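Local coordinates for mandelate racemase/muconate lactonizing protein (PDB 3QLD) that belongs to the mandelate racemase/muconate lactonizing branch of the enolase superfamily, pairing an enolase-type N-terminal domain with a TIM-barrel-like C-terminal domain, at residues L267-G272 with G278-A283. Residues are numbered along the deposited sequence; the frame is centred on the assembly and turned at random.
With SO4 (sulfate ion), chain C.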
# COMPACT_ATOMS: atom_id res chain seq x y z
N LEU A 267 -12.59 -8.29 -13.97
CA LEU A 267 -11.73 -8.29 -12.77
C LEU A 267 -10.98 -9.60 -12.71
O LEU A 267 -11.60 -10.69 -12.78
CB LEU A 267 -12.59 -8.06 -11.51
CG LEU A 267 -11.85 -8.08 -10.15
CD1 LEU A 267 -10.88 -6.88 -10.06
CD2 LEU A 267 -12.88 -8.01 -9.00
N ASN A 268 -9.65 -9.49 -12.62
CA ASN A 268 -8.76 -10.60 -12.20
C ASN A 268 -8.80 -10.67 -10.69
O ASN A 268 -8.33 -9.75 -9.98
CB ASN A 268 -7.34 -10.42 -12.77
CG ASN A 268 -6.37 -11.51 -12.35
OD1 ASN A 268 -6.59 -12.20 -11.36
ND2 ASN A 268 -5.27 -11.62 -13.06
N VAL A 269 -9.45 -11.72 -10.20
CA VAL A 269 -9.61 -11.92 -8.75
C VAL A 269 -8.45 -12.77 -8.21
O VAL A 269 -8.18 -13.84 -8.74
CB VAL A 269 -10.92 -12.65 -8.43
CG1 VAL A 269 -10.98 -13.14 -6.91
CG2 VAL A 269 -12.11 -11.69 -8.75
N LYS A 270 -7.76 -12.29 -7.16
CA LYS A 270 -6.82 -13.19 -6.45
C LYS A 270 -7.17 -12.93 -4.98
O LYS A 270 -7.06 -11.82 -4.51
CB LYS A 270 -5.37 -12.87 -6.76
CG LYS A 270 -5.01 -12.96 -8.23
CD LYS A 270 -3.53 -12.67 -8.53
CE LYS A 270 -3.35 -12.53 -10.05
NZ LYS A 270 -1.98 -12.17 -10.48
N PRO A 271 -7.78 -13.92 -4.32
CA PRO A 271 -8.30 -13.74 -2.97
C PRO A 271 -7.26 -13.14 -2.04
O PRO A 271 -7.59 -12.31 -1.22
CB PRO A 271 -8.75 -15.18 -2.57
CG PRO A 271 -9.05 -15.81 -3.92
CD PRO A 271 -8.07 -15.26 -4.88
N GLY A 272 -6.00 -13.54 -2.19
CA GLY A 272 -4.95 -13.01 -1.30
C GLY A 272 -4.74 -11.52 -1.55
O GLY A 272 -4.64 -10.74 -0.62
N GLY A 278 -13.69 -13.53 2.42
CA GLY A 278 -14.76 -12.56 2.69
C GLY A 278 -14.68 -11.33 1.77
O GLY A 278 -15.70 -10.87 1.21
N ALA A 279 -13.46 -10.81 1.60
CA ALA A 279 -13.24 -9.72 0.62
C ALA A 279 -13.53 -10.11 -0.83
O ALA A 279 -14.13 -9.30 -1.60
CB ALA A 279 -11.84 -9.08 0.79
N THR A 280 -13.17 -11.33 -1.21
CA THR A 280 -13.44 -11.85 -2.51
C THR A 280 -14.98 -11.93 -2.76
O THR A 280 -15.47 -11.51 -3.82
CB THR A 280 -12.85 -13.23 -2.68
OG1 THR A 280 -11.43 -13.13 -2.55
CG2 THR A 280 -13.17 -13.81 -4.08
N LEU A 281 -15.72 -12.46 -1.79
CA LEU A 281 -17.22 -12.49 -1.94
C LEU A 281 -17.80 -11.09 -2.09
O LEU A 281 -18.69 -10.89 -2.92
CB LEU A 281 -17.90 -13.21 -0.74
CG LEU A 281 -17.50 -14.69 -0.68
CD1 LEU A 281 -17.96 -15.38 0.62
CD2 LEU A 281 -17.95 -15.43 -1.90
N ARG A 282 -17.34 -10.13 -1.27
CA ARG A 282 -17.75 -8.72 -1.44
C ARG A 282 -17.41 -8.10 -2.78
O ARG A 282 -18.24 -7.36 -3.34
CB ARG A 282 -17.26 -7.81 -0.33
CG ARG A 282 -17.87 -8.14 1.02
CD ARG A 282 -17.48 -7.19 2.12
NE ARG A 282 -16.05 -7.32 2.48
CZ ARG A 282 -15.17 -6.36 2.22
NH1 ARG A 282 -13.89 -6.52 2.55
NH2 ARG A 282 -15.57 -5.22 1.66
N ALA A 283 -16.21 -8.39 -3.32
CA ALA A 283 -15.83 -7.96 -4.67
C ALA A 283 -16.72 -8.55 -5.75
O ALA A 283 -17.04 -7.88 -6.75
CB ALA A 283 -14.35 -8.33 -4.99
S SO4 C . -12.62 -2.96 1.29
O1 SO4 C . -11.70 -2.70 2.40
O2 SO4 C . -12.16 -4.13 0.54
O3 SO4 C . -13.95 -3.30 1.79
O4 SO4 C . -12.67 -1.74 0.47
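Pro271, just past the end of strand 266-269, and Thr280, in the first turn of helix 277-289, bring the two backbones closest, with their CA atoms 5.5 Å apart. The strand is one of the parallel staves of the barrel, hydrogen-bonded to 243-245 and to 293-296, and the helix follows it as the outer layer, after a short linking helix, 271-274. Within the helix the backbone repeats regularly, as in the 2.8 Å bond from Ala283 N to Ala279 O.

Alternate strand residues face the helix: Leu267 and Val269 send their side chains to it, while Asn268 and Lys270 turn elsewhere, Lys270 NZ making a salt bridge with Asp246. Thr280 divides its two branches between neighbours. Its methyl CG2, anti to the backbone N (chi1 of OG1 -62°), lies 3.6 Å from Val269 CG1. The hydroxyl OG1 rests against the proline, 3.2 Å from Pro271 CA and 3.4 Å from Pro271 CB, while its hydrogen bond goes to Gly276 O, one turn back. Nearly a helical turn after Thr280, Ala283 offers its CB to Leu267 CD2 at 4.3 Å; Leu255 of helix 252-261 touches both residues. On another side of the helix, Arg282 reaches a sulfate ion, probably from the crystallisation liquor: Arg282 NH2 donates to sulfate O3, with a weak bond from NH1 to the same oxygen, and the sulfur lies in the guanidinium plane. Arg105 and Arg253 also bind this anion.

Across the buried interface the contact is therefore a matter of van der Waals packing in a beta-alpha unit of the barrel, methyl against methyl at Val269 and Ala283, and a hydroxyl against the proline. That hydroxyl, its one polar side-chain atom, is satisfied by the carbonyl of Gly276, just ahead of the helix, and the charged arginine end is kept apart from the apolar seam.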